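Local coordinates for hypothetical conserved protein TTC0263 (Thermus thermophilus, PDB 2PL2) that is of unknown function but is built as an all-helical tetratricopeptide-repeat protein, a class of fold that commonly serves as a scaffold for protein-protein contacts, at residues L141-A144 with L145-D149; A158-Y161 with L162-R166. One frame throughout, in Å; residues are numbered along the deposited sequence.

Interaction 1: residues L141-A144 with L145-D149; sequences LKQA and LALED
Residues 141-144 and 145-149 meet as successive turns at the C-terminal end of helix 134-147, one of the antiparallel helices of a tetratricopeptide-repeat array. The contact is local and mostly backbone. Leu-145 N donates to Leu-141 O at 2.7 Å, a nearly straight bond with an N-H...O angle of 167°. Ala-146 N follows on Lys-142 O at 2.8 Å. Leu-147 N reaches Gln-143 O at 3.2 Å and also makes a weak bond to Ala-144 O. Glu-148 N bonds Ala-144 O at 3.0 Å. That carbonyl therefore takes two donors as the helix ends, and Glu-148 is the first residue to leave helical angles.

The side chains divide between two neighbouring helices. On helix 118-130, Leu-141 touches Leu-122, while Leu-147 and Gln-143 both touch His-121. Leu-145 packs on Ile-153, Arg-154 and Leu-157 of helix 151-164. Leu-145 CB lies 3.4 Å from both Leu-141 O and Lys-142 O. Lys-142 runs out almost fully extended to a salt bridge with Glu-138. Gln-143 bends at chi2 (-54°), which turns its amide toward Ala-146 and Leu-147. There Gln-143 OE1 lies 3.9 Å from Ala-146 CB, and Gln-143 NE2 lies 4.0 Å from Leu-147 CD1.

Interaction 2: residues A158-Y161 with L162-R166; sequences AELY and LSMGR
The C-terminal end of helix 151-164 and the tight turn after it bring Tyr-161 against Met-164 and Arg-166. Tyr-161 O accepts two weak bonds, from Gly-165 N at 2.8 Å and from Arg-166 N at 2.6 Å. Gly-165 N also makes a weak bond to Leu-162 O. Gly-165 leaves the helix with positive phi (98°), which glycine can adopt because it has no CB to meet the carbonyl oxygen of Met-164. The pattern is consistent with a Schellman motif, though its bonds are weak. Arg-166 then stands at the N-cap position of helix 167-180, so the turn links two consecutive helices of the tetratricopeptide-repeat array.

The Tyr-161 ring and the Arg-166 guanidinium are nearly parallel, with planes 14° apart, but their side chains cross at a slant. Arg-166 CD approaches Tyr-161 CD1 at 3.5 Å, and Arg-166 NH1 lies 3.5 Å from Tyr-161 CE1. The Arg-166 chain is extended from CG to NE, which carries NH1 along the ring to a salt bridge with Glu-138. Tyr-161 OH makes a weak hydrogen bond to the same carboxylate. Met-164 runs alongside Tyr-161 in the same direction. Its chain bends at chi3 (-88°), and Met-164 CE lies 3.3 Å from Tyr-161 CD1. Met-164 SD lies over one face of the guanidinium, toward its rim.

Leu-160 O takes two donors from the same face of its plane. Met-164 N gives the regular helical bond. Ser-163 OG donates at 2.6 Å from above the carbonyl plane. Glu-159 forms a salt bridge with Arg-20 of the second subunit, and Glu-159 OE2 lies 4.0 Å from Leu-162 CD1.

Overall arrangement
Interactions 1 and 2 lie in series, on helices 134-147 and 151-164, which follow each other in the chain. Each includes the C-terminal end of its helix, and their centres are about 17 Å apart. The two helices also pack together: Lys-142 CE lies 3.7 Å from Tyr-161 OH, and Leu-141 CD1 lies 4.0 Å from Leu-160 CD2. Glu-138 joins the two sites through charge, since its OE1 meets both Lys-142 NZ and Arg-166 NH1. Interaction 1 packs back onto helix 118-130, whereas interaction 2 leads on to helix 167-180. Interaction 2 also reaches the second subunit; interaction 1 touches no other chain of the assembly.

Interaction 1: residues L141-A144 with L145-D149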
loop_
_atom_site.group_PDB
_atom_site.type_symbol
_atom_site.label_atom_id
_atom_site.label_comp_id
_atom_site.label_asym_id
_atom_site.label_seq_id
_atom_site.Cartn_x
_atom_site.Cartn_y
_atom_site.Cartn_z
ATOM N N LEU A 141 15.393 -11.996 -12.915
ATOM C CA LEU A 141 15.648 -11.961 -11.481
ATOM C C LEU A 141 17.025 -12.530 -11.167
ATOM O O LEU A 141 17.778 -11.954 -10.379
ATOM C CB LEU A 141 14.558 -12.718 -10.724
ATOM C CG LEU A 141 13.201 -12.007 -10.771
ATOM C CD1 LEU A 141 12.214 -12.697 -9.833
ATOM C CD2 LEU A 141 13.368 -10.549 -10.369
ATOM N N LYS A 142 17.361 -13.654 -11.793
ATOM C CA LYS A 142 18.672 -14.248 -11.580
ATOM C C LYS A 142 19.691 -13.232 -12.045
ATOM O O LYS A 142 20.737 -13.049 -11.420
ATOM C CB LYS A 142 18.809 -15.555 -12.361
ATOM C CG LYS A 142 17.983 -16.659 -11.747
ATOM C CD LYS A 142 18.329 -18.034 -12.261
ATOM C CE LYS A 142 17.546 -19.080 -11.472
ATOM N NZ LYS A 142 17.813 -20.487 -11.899
ATOM N N GLN A 143 19.361 -12.549 -13.135
ATOM C CA GLN A 143 20.240 -11.524 -13.673
ATOM C C GLN A 143 20.395 -10.466 -12.590
ATOM O O GLN A 143 21.508 -10.093 -12.227
ATOM C CB GLN A 143 19.624 -10.908 -14.933
ATOM C CG GLN A 143 20.593 -10.697 -16.077
ATOM C CD GLN A 143 21.817 -9.899 -15.674
ATOM O OE1 GLN A 143 22.628 -10.354 -14.858
ATOM N NE2 GLN A 143 21.971 -8.705 -16.252
ATOM N N ALA A 144 19.264 -10.009 -12.056
ATOM C CA ALA A 144 19.256 -9.000 -10.996
ATOM C C ALA A 144 20.175 -9.423 -9.864
ATOM O O ALA A 144 21.021 -8.657 -9.419
ATOM C CB ALA A 144 17.837 -8.804 -10.462
ATOM N N LEU A 145 19.989 -10.658 -9.414
ATOM C CA LEU A 145 20.763 -11.256 -8.325
ATOM C C LEU A 145 22.254 -11.319 -8.629
ATOM O O LEU A 145 23.078 -11.041 -7.772
ATOM C CB LEU A 145 20.223 -12.659 -8.058
ATOM C CG LEU A 145 20.339 -13.302 -6.681
ATOM C CD1 LEU A 145 19.851 -12.363 -5.587
ATOM C CD2 LEU A 145 19.513 -14.566 -6.705
ATOM N N ALA A 146 22.596 -11.682 -9.858
ATOM C CA ALA A 146 23.993 -11.770 -10.279
ATOM C C ALA A 146 24.679 -10.417 -10.115
ATOM O O ALA A 146 25.881 -10.347 -9.860
ATOM C CB ALA A 146 24.068 -12.223 -11.716
ATOM N N LEU A 147 23.908 -9.339 -10.248
ATOM C CA LEU A 147 24.446 -7.985 -10.092
ATOM C C LEU A 147 24.497 -7.559 -8.628
ATOM O O LEU A 147 25.455 -6.939 -8.185
ATOM C CB LEU A 147 23.591 -6.991 -10.874
ATOM C CG LEU A 147 23.599 -7.164 -12.391
ATOM C CD1 LEU A 147 22.489 -6.334 -13.013
ATOM C CD2 LEU A 147 24.969 -6.757 -12.925
ATOM N N GLU A 148 23.458 -7.898 -7.876
ATOM C CA GLU A 148 23.386 -7.537 -6.461
ATOM C C GLU A 148 22.646 -8.633 -5.718
ATOM O O GLU A 148 21.432 -8.737 -5.855
ATOM C CB GLU A 148 22.604 -6.232 -6.273
ATOM C CG GLU A 148 23.195 -5.013 -6.925
ATOM C CD GLU A 148 24.036 -4.200 -5.968
ATOM O OE1 GLU A 148 23.579 -3.999 -4.821
ATOM O OE2 GLU A 148 25.140 -3.749 -6.354
ATOM N N ASP A 149 23.354 -9.453 -4.946
ATOM C CA ASP A 149 22.682 -10.508 -4.185
ATOM C C ASP A 149 22.152 -9.802 -2.946
ATOM O O ASP A 149 22.932 -9.307 -2.134
ATOM C CB ASP A 149 23.665 -11.610 -3.767
ATOM C CG ASP A 149 22.975 -12.786 -3.079
ATOM O OD1 ASP A 149 22.046 -12.559 -2.275
ATOM O OD2 ASP A 149 23.363 -13.944 -3.331
#

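Interaction 2: residues A158-Y161 with L162-R166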
loop_
_atom_site.group_PDB
_atom_site.type_symbol
_atom_site.label_atom_id
_atom_site.label_comp_id
_atom_site.label_asym_id
_atom_site.label_seq_id
_atom_site.Cartn_x
_atom_site.Cartn_y
_atom_site.Cartn_z
ATOM N N ALA A 158 11.861 -15.804 -4.576
ATOM C CA ALA A 158 11.025 -16.688 -3.764
ATOM C C ALA A 158 9.616 -16.605 -4.285
ATOM O O ALA A 158 8.999 -17.624 -4.610
ATOM C CB ALA A 158 11.065 -16.257 -2.294
ATOM N N GLU A 159 9.119 -15.372 -4.351
ATOM C CA GLU A 159 7.779 -15.075 -4.853
ATOM C C GLU A 159 7.527 -15.677 -6.215
ATOM O O GLU A 159 6.472 -16.260 -6.436
ATOM C CB GLU A 159 7.556 -13.564 -4.912
ATOM C CG GLU A 159 7.036 -12.993 -3.615
ATOM C CD GLU A 159 5.680 -13.564 -3.256
ATOM O OE1 GLU A 159 4.725 -13.327 -4.020
ATOM O OE2 GLU A 159 5.571 -14.247 -2.216
ATOM N N LEU A 160 8.477 -15.530 -7.135
ATOM C CA LEU A 160 8.306 -16.125 -8.467
ATOM C C LEU A 160 8.265 -17.663 -8.396
ATOM O O LEU A 160 7.703 -18.314 -9.270
ATOM C CB LEU A 160 9.429 -15.691 -9.410
ATOM C CG LEU A 160 9.408 -16.341 -10.802
ATOM C CD1 LEU A 160 8.090 -16.044 -11.520
ATOM C CD2 LEU A 160 10.605 -15.857 -11.607
ATOM N N TYR A 161 8.855 -18.244 -7.352
ATOM C CA TYR A 161 8.842 -19.696 -7.206
ATOM C C TYR A 161 7.509 -20.197 -6.679
ATOM O O TYR A 161 7.084 -21.315 -7.002
ATOM C CB TYR A 161 9.982 -20.160 -6.306
ATOM C CG TYR A 161 11.312 -20.108 -7.004
ATOM C CD1 TYR A 161 11.404 -20.410 -8.356
ATOM C CD2 TYR A 161 12.473 -19.763 -6.325
ATOM C CE1 TYR A 161 12.607 -20.368 -9.017
ATOM C CE2 TYR A 161 13.699 -19.719 -6.984
ATOM C CZ TYR A 161 13.749 -20.023 -8.338
ATOM O OH TYR A 161 14.925 -19.967 -9.032
ATOM N N LEU A 162 6.846 -19.375 -5.873
ATOM C CA LEU A 162 5.537 -19.756 -5.362
ATOM C C LEU A 162 4.547 -19.705 -6.522
ATOM O O LEU A 162 3.646 -20.537 -6.623
ATOM C CB LEU A 162 5.104 -18.823 -4.228
ATOM C CG LEU A 162 5.791 -19.146 -2.896
ATOM C CD1 LEU A 162 5.318 -18.211 -1.810
ATOM C CD2 LEU A 162 5.483 -20.581 -2.520
ATOM N N SER A 163 4.746 -18.739 -7.413
ATOM C CA SER A 163 3.889 -18.573 -8.585
ATOM C C SER A 163 4.081 -19.737 -9.560
ATOM O O SER A 163 3.120 -20.210 -10.171
ATOM C CB SER A 163 4.220 -17.266 -9.309
ATOM O OG SER A 163 5.413 -17.395 -10.067
ATOM N N MET A 164 5.329 -20.182 -9.705
ATOM C CA MET A 164 5.660 -21.288 -10.597
ATOM C C MET A 164 5.351 -22.645 -9.969
ATOM O O MET A 164 5.230 -23.651 -10.673
ATOM C CB MET A 164 7.146 -21.243 -10.989
ATOM C CG MET A 164 7.538 -20.076 -11.869
ATOM S SD MET A 164 9.259 -20.123 -12.372
ATOM C CE MET A 164 9.985 -19.306 -11.072
ATOM N N GLY A 165 5.229 -22.677 -8.646
ATOM C CA GLY A 165 4.935 -23.931 -7.978
ATOM C C GLY A 165 6.177 -24.601 -7.423
ATOM O O GLY A 165 6.111 -25.746 -6.963
ATOM N N ARG A 166 7.311 -23.901 -7.482
ATOM C CA ARG A 166 8.568 -24.428 -6.955
ATOM C C ARG A 166 8.680 -24.062 -5.475
ATOM O O ARG A 166 9.528 -23.265 -5.080
ATOM C CB ARG A 166 9.753 -23.836 -7.711
ATOM C CG ARG A 166 9.795 -24.144 -9.202
ATOM C CD ARG A 166 11.070 -23.563 -9.796
ATOM N NE ARG A 166 11.201 -23.796 -11.227
ATOM C CZ ARG A 166 12.284 -23.478 -11.930
ATOM N NH1 ARG A 166 13.320 -22.915 -11.325
ATOM N NH2 ARG A 166 12.332 -23.721 -13.234
#